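Local coordinates for protein archaeal actin homolog (Thermoplasma acidophilum, PDB 2FSJ) that polymerizes into helical bundles of filaments in a reaction that requires nucleoside triphosphate and runs best with ATP, at residues G174-L179 with G183-Q188; N285-L290 with F314-P319. One frame throughout, in Å; residues are numbered along the deposited sequence.

Contact 1 of 2, residues G174-L179 with G183-Q188; sequences GAALYL and GIIEQQ
Leu-179 O, in the last turn of helix 173-182, is the acceptor on which the chain turns toward Ile-184 and Ile-185 as it leaves the helix in a Schellman motif. The stronger bond comes from Ile-184 N, 2.9 Å from Leu-179 O, although the N-H is bent to 141°. Ile-185 N adds a second, weak bond to the same Leu-179 O at 3.4 Å. Two successive amides of the exit loop thus point at one carbonyl, the closer of them making the main bond. Gly-183, with a phi of 87°, supplies the reversal, a backbone conformation that favours glycine.

Around this polar knot the apolar side chains close in. The side chains of Leu-179 and Ile-184 pass at a slant, Leu-179 CD2 lying 3.9 Å from Ile-184 CD1, while Ile-185 packs its CG1 3.9 Å from Leu-179 CB. Val-323, in a loop, touches both isoleucines, and Leu-179 also rests on Ile-301 of strand 297-303, so the last turn of the helix packs on the four-stranded sheet. With CG1 of Ile-185 set between its own backbone N and carbonyl carbon (chi1 58°), the extended side chain runs back along the helix until CD1 lies 3.4 Å from Ala-176 O.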
ATOM      1  N   GLY A 174      -3.086  11.628   0.694  1.00 13.09           N
ATOM      2  CA  GLY A 174      -4.207  10.915   1.316  1.00 13.29           C
ATOM      3  C   GLY A 174      -4.018  10.788   2.818  1.00 12.30           C
ATOM      4  O   GLY A 174      -4.875  11.200   3.597  1.00 14.71           O
ATOM      5  N   ALA A 175      -2.873  10.286   3.254  1.00 11.56           N
ATOM      6  CA  ALA A 175      -2.610  10.153   4.654  1.00 11.26           C
ATOM      7  C   ALA A 175      -2.610  11.509   5.432  1.00 11.84           C
ATOM      8  O   ALA A 175      -3.160  11.618   6.539  1.00 11.27           O
ATOM      9  CB  ALA A 175      -1.291   9.430   4.868  1.00 10.58           C
ATOM     10  N   ALA A 176      -1.938  12.501   4.878  1.00 12.28           N
ATOM     11  CA  ALA A 176      -1.887  13.827   5.512  1.00 12.80           C
ATOM     12  C   ALA A 176      -3.305  14.467   5.657  1.00 13.08           C
ATOM     13  O   ALA A 176      -3.638  15.093   6.682  1.00 13.36           O
ATOM     14  CB  ALA A 176      -0.997  14.683   4.722  1.00 13.16           C
ATOM     15  N   LEU A 177      -4.152  14.267   4.662  1.00 13.46           N
ATOM     16  CA  LEU A 177      -5.510  14.816   4.719  1.00 14.51           C
ATOM     17  C   LEU A 177      -6.331  14.083   5.787  1.00 14.38           C
ATOM     18  O   LEU A 177      -7.054  14.716   6.536  1.00 14.84           O
ATOM     19  CB  LEU A 177      -6.198  14.725   3.375  1.00 15.59           C
ATOM     20  CG  LEU A 177      -5.640  15.541   2.215  1.00 18.71           C
ATOM     21  CD1 LEU A 177      -6.238  15.072   0.876  1.00 21.20           C
ATOM     22  CD2 LEU A 177      -5.878  17.017   2.462  1.00 21.83           C
ATOM     23  N   TYR A 178      -6.152  12.764   5.898  1.00 13.84           N
ATOM     24  CA  TYR A 178      -6.800  11.985   6.957  1.00 14.10           C
ATOM     25  C   TYR A 178      -6.352  12.435   8.346  1.00 14.02           C
ATOM     26  O   TYR A 178      -7.167  12.754   9.236  1.00 13.20           O
ATOM     27  CB  TYR A 178      -6.552  10.485   6.771  1.00 13.44           C
ATOM     28  CG  TYR A 178      -7.036   9.675   7.942  1.00 13.33           C
ATOM     29  CD1 TYR A 178      -8.416   9.592   8.216  1.00 18.94           C
ATOM     30  CD2 TYR A 178      -6.184   9.027   8.755  1.00 14.64           C
ATOM     31  CE1 TYR A 178      -8.886   8.878   9.244  1.00 19.57           C
ATOM     32  CE2 TYR A 178      -6.663   8.294   9.854  1.00 16.56           C
ATOM     33  CZ  TYR A 178      -8.020   8.212  10.061  1.00 21.67           C
ATOM     34  OH  TYR A 178      -8.553   7.501  11.124  1.00 24.93           O
ATOM     35  N   LEU A 179      -5.051  12.558   8.527  1.00 13.12           N
ATOM     36  CA  LEU A 179      -4.529  13.020   9.793  1.00 13.58           C
ATOM     37  C   LEU A 179      -4.972  14.436  10.171  1.00 13.32           C
ATOM     38  O   LEU A 179      -5.247  14.692  11.346  1.00 15.52           O
ATOM     39  CB  LEU A 179      -3.009  12.878   9.831  1.00 14.07           C
ATOM     40  CG  LEU A 179      -2.521  11.411   9.728  1.00 17.13           C
ATOM     41  CD1 LEU A 179      -0.983  11.448   9.645  1.00 18.30           C
ATOM     42  CD2 LEU A 179      -2.975  10.496  10.893  1.00 16.16           C
ATOM     43  N   GLY A 183      -7.402  15.624  13.378  1.00 20.90           N
ATOM     44  CA  GLY A 183      -6.911  16.597  14.313  1.00 20.44           C
ATOM     45  C   GLY A 183      -5.551  16.197  14.801  1.00 21.53           C
ATOM     46  O   GLY A 183      -5.109  16.741  15.770  1.00 23.00           O
ATOM     47  N   ILE A 184      -4.922  15.193  14.183  1.00 21.61           N
ATOM     48  CA  ILE A 184      -3.615  14.676  14.607  1.00 22.52           C
ATOM     49  C   ILE A 184      -2.462  15.591  14.134  1.00 22.76           C
ATOM     50  O   ILE A 184      -1.400  15.690  14.790  1.00 23.81           O
ATOM     51  CB  ILE A 184      -3.441  13.207  14.133  1.00 22.99           C
ATOM     52  CG1 ILE A 184      -4.414  12.300  14.946  1.00 25.40           C
ATOM     53  CG2 ILE A 184      -1.979  12.762  14.286  1.00 25.67           C
ATOM     54  CD1 ILE A 184      -4.683  10.912  14.390  1.00 25.99           C
ATOM     55  N   ILE A 185      -2.652  16.233  12.990  1.00 21.39           N
ATOM     56  CA  ILE A 185      -1.776  17.338  12.586  1.00 21.81           C
ATOM     57  C   ILE A 185      -2.630  18.574  12.373  1.00 21.42           C
ATOM     58  O   ILE A 185      -3.862  18.487  12.327  1.00 20.09           O
ATOM     59  CB  ILE A 185      -1.005  16.985  11.308  1.00 21.00           C
ATOM     60  CG1 ILE A 185      -1.965  16.660  10.165  1.00 19.56           C
ATOM     61  CG2 ILE A 185      -0.053  15.826  11.573  1.00 22.40           C
ATOM     62  CD1 ILE A 185      -1.315  16.479   8.801  1.00 22.68           C
ATOM     63  N   GLU A 186      -1.987  19.727  12.241  1.00 22.14           N
ATOM     64  CA  GLU A 186      -2.708  20.999  12.095  1.00 21.82           C
ATOM     65  C   GLU A 186      -2.043  21.884  11.042  1.00 21.35           C
ATOM     66  O   GLU A 186      -0.837  21.815  10.862  1.00 21.79           O
ATOM     67  CB  GLU A 186      -2.731  21.744  13.434  1.00 23.30           C
ATOM     68  N   GLN A 187      -2.828  22.673  10.322  1.00 20.95           N
ATOM     69  CA  GLN A 187      -2.263  23.563   9.316  1.00 21.19           C
ATOM     70  C   GLN A 187      -1.542  24.688  10.043  1.00 22.43           C
ATOM     71  O   GLN A 187      -2.006  25.173  11.077  1.00 21.51           O
ATOM     72  CB  GLN A 187      -3.329  24.110   8.389  1.00 21.48           C
ATOM     73  CG  GLN A 187      -3.929  23.052   7.496  1.00 20.81           C
ATOM     74  CD  GLN A 187      -4.721  23.629   6.391  1.00 22.14           C
ATOM     75  OE1 GLN A 187      -4.168  24.068   5.378  1.00 24.05           O
ATOM     76  NE2 GLN A 187      -6.026  23.648   6.565  1.00 21.97           N
ATOM     77  N   GLN A 188      -0.382  25.038   9.509  1.00 23.24           N
ATOM     78  CA  GLN A 188       0.543  25.999  10.115  1.00 25.34           C
ATOM     79  C   GLN A 188       1.660  26.233   9.110  1.00 24.78           C
ATOM     80  O   GLN A 188       1.768  25.480   8.163  1.00 24.39           O
ATOM     81  CB  GLN A 188       1.133  25.437  11.409  1.00 25.56           C
ATOM     82  CG  GLN A 188       1.738  24.045  11.288  1.00 31.57           C
ATOM     83  CD  GLN A 188       1.896  23.330  12.620  1.00 36.58           C
ATOM     84  OE1 GLN A 188       2.075  23.971  13.653  1.00 44.59           O
ATOM     85  NE2 GLN A 188       1.840  22.000  12.602  1.00 39.17           N
TER

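Contact 2 of 2, residues N285-L290 with F314-P319; sequences NIRLNL and FEEIAP
In the C-terminal, MreB-like part of this actin homolog, the last turns of the long helix 268-290 meet a short 3-10 turn in the loop leading to helix 333-343, and Arg-287 makes the polar join. Its side chain, extended from CG to NE, reaches over to Glu-316 and offers different nitrogens to different partners. NH2 donates to Glu-316 O at 3.0 Å, yet that donor sits above the carbonyl plane and the N-H is bent to 137°. NH1 forms a long salt bridge with Glu-316 OE2, at 3.6 Å, the guanidinium and carboxylate planes lying 37° apart. A water completes the grip: it accepts from Arg-287 NE at 2.9 Å and donates to Ile-317 O at 2.7 Å. The other carboxylate oxygen of Glu-316, OE1, is paired with Arg-313.

Deeper in, toward the sheet, Ile-286 and Ile-317 cross at about a right angle, with Ile-286 CG2 4.0 Å from Ile-317 CD1. Both isoleucines rest on Ile-195 of strand 191-197; Ile-286 also meets Phe-220 of strand 213-222, and Ile-317 touches Leu-300 of strand 297-303, so helix and loop pack together on the four-stranded sheet.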
ATOM      1  N   ASN A 285      19.447   9.457   2.816  1.00 19.37           N
ATOM      2  CA  ASN A 285      18.891   9.913   1.558  1.00 19.77           C
ATOM      3  C   ASN A 285      17.854  11.067   1.737  1.00 18.39           C
ATOM      4  O   ASN A 285      17.889  12.059   1.019  1.00 16.76           O
ATOM      5  CB  ASN A 285      18.288   8.716   0.814  1.00 21.05           C
ATOM      6  CG  ASN A 285      19.251   8.079  -0.201  1.00 26.28           C
ATOM      7  OD1 ASN A 285      20.148   7.276   0.155  1.00 35.89           O
ATOM      8  ND2 ASN A 285      19.063   8.411  -1.468  1.00 29.92           N
ATOM      9  N   ILE A 286      16.986  10.963   2.748  1.00 16.69           N
ATOM     10  CA  ILE A 286      16.091  12.051   3.103  1.00 15.82           C
ATOM     11  C   ILE A 286      16.842  13.340   3.459  1.00 16.66           C
ATOM     12  O   ILE A 286      16.526  14.404   2.929  1.00 17.10           O
ATOM     13  CB  ILE A 286      15.099  11.611   4.205  1.00 15.78           C
ATOM     14  CG1 ILE A 286      14.155  10.571   3.613  1.00 16.00           C
ATOM     15  CG2 ILE A 286      14.322  12.810   4.760  1.00 15.23           C
ATOM     16  CD1 ILE A 286      13.207   9.859   4.610  1.00 17.71           C
ATOM     17  N   ARG A 287      17.854  13.243   4.311  1.00 17.04           N
ATOM     18  CA  ARG A 287      18.686  14.379   4.648  1.00 17.72           C
ATOM     19  C   ARG A 287      19.346  15.030   3.468  1.00 18.70           C
ATOM     20  O   ARG A 287      19.338  16.226   3.363  1.00 17.49           O
ATOM     21  CB  ARG A 287      19.742  13.995   5.660  1.00 17.62           C
ATOM     22  CG  ARG A 287      19.179  13.786   7.051  1.00 17.67           C
ATOM     23  CD  ARG A 287      20.274  13.332   8.043  1.00 19.75           C
ATOM     24  NE  ARG A 287      19.826  13.410   9.429  1.00 22.07           N
ATOM     25  CZ  ARG A 287      20.313  12.653  10.410  1.00 24.31           C
ATOM     26  NH1 ARG A 287      21.230  11.724  10.161  1.00 25.29           N
ATOM     27  NH2 ARG A 287      19.873  12.822  11.644  1.00 26.56           N
ATOM     28  N   LEU A 288      19.911  14.242   2.577  1.00 20.31           N
ATOM     29  CA  LEU A 288      20.558  14.800   1.391  1.00 21.90           C
ATOM     30  C   LEU A 288      19.585  15.561   0.487  1.00 22.44           C
ATOM     31  O   LEU A 288      19.918  16.639  -0.069  1.00 22.77           O
ATOM     32  CB  LEU A 288      21.185  13.679   0.565  1.00 22.18           C
ATOM     33  CG  LEU A 288      22.487  13.024   1.035  1.00 26.81           C
ATOM     34  CD1 LEU A 288      22.748  11.797   0.200  1.00 29.14           C
ATOM     35  CD2 LEU A 288      23.708  14.008   1.004  1.00 29.64           C
ATOM     36  N   ASN A 289      18.394  14.994   0.327  1.00 21.81           N
ATOM     37  CA  ASN A 289      17.376  15.562  -0.542  1.00 21.87           C
ATOM     38  C   ASN A 289      16.739  16.821   0.079  1.00 21.26           C
ATOM     39  O   ASN A 289      16.459  17.785  -0.622  1.00 20.10           O
ATOM     40  CB  ASN A 289      16.362  14.487  -0.920  1.00 21.97           C
ATOM     41  CG  ASN A 289      16.973  13.372  -1.823  1.00 25.98           C
ATOM     42  OD1 ASN A 289      18.135  13.427  -2.202  1.00 35.34           O
ATOM     43  ND2 ASN A 289      16.190  12.381  -2.152  1.00 26.11           N
ATOM     44  N   LEU A 290      16.588  16.859   1.398  1.00 20.14           N
ATOM     45  CA  LEU A 290      15.923  17.975   2.052  1.00 20.99           C
ATOM     46  C   LEU A 290      16.892  19.105   2.365  1.00 21.86           C
ATOM     47  O   LEU A 290      16.480  20.258   2.384  1.00 20.30           O
ATOM     48  CB  LEU A 290      15.271  17.556   3.352  1.00 21.46           C
ATOM     49  CG  LEU A 290      14.156  16.528   3.244  1.00 22.16           C
ATOM     50  CD1 LEU A 290      13.577  16.343   4.639  1.00 21.79           C
ATOM     51  CD2 LEU A 290      13.143  16.961   2.183  1.00 22.94           C
ATOM     52  N   PHE A 314      12.994   7.438  12.525  1.00 19.16           N
ATOM     53  CA  PHE A 314      12.996   8.620  11.662  1.00 19.50           C
ATOM     54  C   PHE A 314      12.989   9.946  12.440  1.00 19.70           C
ATOM     55  O   PHE A 314      13.263  10.989  11.901  1.00 17.89           O
ATOM     56  CB  PHE A 314      11.834   8.580  10.637  1.00 18.35           C
ATOM     57  CG  PHE A 314      11.852   7.403   9.729  1.00 17.79           C
ATOM     58  CD1 PHE A 314      13.031   6.899   9.201  1.00 21.70           C
ATOM     59  CD2 PHE A 314      10.664   6.788   9.381  1.00 21.60           C
ATOM     60  CE1 PHE A 314      13.001   5.793   8.338  1.00 21.72           C
ATOM     61  CE2 PHE A 314      10.646   5.720   8.542  1.00 22.42           C
ATOM     62  CZ  PHE A 314      11.805   5.208   8.042  1.00 20.14           C
ATOM     63  N   GLU A 315      12.703   9.888  13.736  1.00 21.76           N
ATOM     64  CA  GLU A 315      12.714  11.090  14.562  1.00 22.72           C
ATOM     65  C   GLU A 315      14.018  11.848  14.498  1.00 21.75           C
ATOM     66  O   GLU A 315      14.037  13.044  14.628  1.00 21.00           O
ATOM     67  CB  GLU A 315      12.457  10.755  16.012  1.00 24.74           C
ATOM     68  CG  GLU A 315      12.251  12.019  16.828  1.00 26.64           C
ATOM     69  CD  GLU A 315      11.416  11.800  18.058  1.00 31.69           C
ATOM     70  OE1 GLU A 315      11.144  10.621  18.459  1.00 35.67           O
ATOM     71  OE2 GLU A 315      11.053  12.836  18.638  1.00 33.47           O
ATOM     72  N   GLU A 316      15.111  11.145  14.242  1.00 21.71           N
ATOM     73  CA  GLU A 316      16.400  11.786  14.222  1.00 21.98           C
ATOM     74  C   GLU A 316      16.542  12.773  13.055  1.00 20.74           C
ATOM     75  O   GLU A 316      17.368  13.684  13.124  1.00 19.89           O
ATOM     76  CB  GLU A 316      17.517  10.744  14.281  1.00 23.14           C
ATOM     77  CG  GLU A 316      17.881  10.086  12.978  1.00 27.13           C
ATOM     78  CD  GLU A 316      19.034   9.083  13.159  1.00 33.55           C
ATOM     79  OE1 GLU A 316      18.905   8.169  14.011  1.00 36.95           O
ATOM     80  OE2 GLU A 316      20.052   9.226  12.449  1.00 37.19           O
ATOM     81  N   ILE A 317      15.728  12.640  12.014  1.00 18.89           N
ATOM     82  CA  ILE A 317      15.741  13.635  10.939  1.00 18.32           C
ATOM     83  C   ILE A 317      15.339  15.020  11.499  1.00 18.78           C
ATOM     84  O   ILE A 317      15.904  16.039  11.123  1.00 19.48           O
ATOM     85  CB  ILE A 317      14.807  13.210   9.718  1.00 18.33           C
ATOM     86  CG1 ILE A 317      15.224  11.865   9.108  1.00 18.55           C
ATOM     87  CG2 ILE A 317      14.777  14.286   8.660  1.00 18.63           C
ATOM     88  CD1 ILE A 317      14.140  11.156   8.394  1.00 20.01           C
ATOM     89  N   ALA A 318      14.329  15.064  12.359  1.00 19.59           N
ATOM     90  CA  ALA A 318      13.851  16.323  12.978  1.00 20.01           C
ATOM     91  C   ALA A 318      13.242  16.095  14.377  1.00 20.86           C
ATOM     92  O   ALA A 318      12.042  15.899  14.536  1.00 19.12           O
ATOM     93  CB  ALA A 318      12.862  16.988  12.068  1.00 20.87           C
ATOM     94  N   PRO A 319      14.106  16.063  15.391  1.00 22.02           N
ATOM     95  CA  PRO A 319      13.698  15.727  16.754  1.00 22.62           C
ATOM     96  C   PRO A 319      12.496  16.534  17.256  1.00 21.64           C
ATOM     97  O   PRO A 319      12.407  17.730  17.027  1.00 22.15           O
ATOM     98  CB  PRO A 319      14.982  16.010  17.560  1.00 22.78           C
ATOM     99  CG  PRO A 319      16.033  15.661  16.629  1.00 21.96           C
ATOM    100  CD  PRO A 319      15.569  16.217  15.303  1.00 23.05           C
TER
HETATM  101  O   HOH W   1      18.489  15.839  10.326  1.00 29.53           O

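How the contacts relate
Contacts 1 and 2 follow one another along the chain, the first complete before the second begins, and they do not touch: their centres are 20 Å apart and their nearest atoms about 12 Å. What they share is the four-stranded sheet, which both meet through adjacent residues of strand 297-303. The loop after helix 307-310 serves both as well, supplying residues 314-319 to contact 2 and, a little further on, Val-323 to the isoleucines of contact 1. Both lie near the nucleotide site without forming part of it; from the side chain of Ser-307, one of the ATP-binding residues, that of Leu-179 is about 11 Å away and that of Ile-286 about 9 Å.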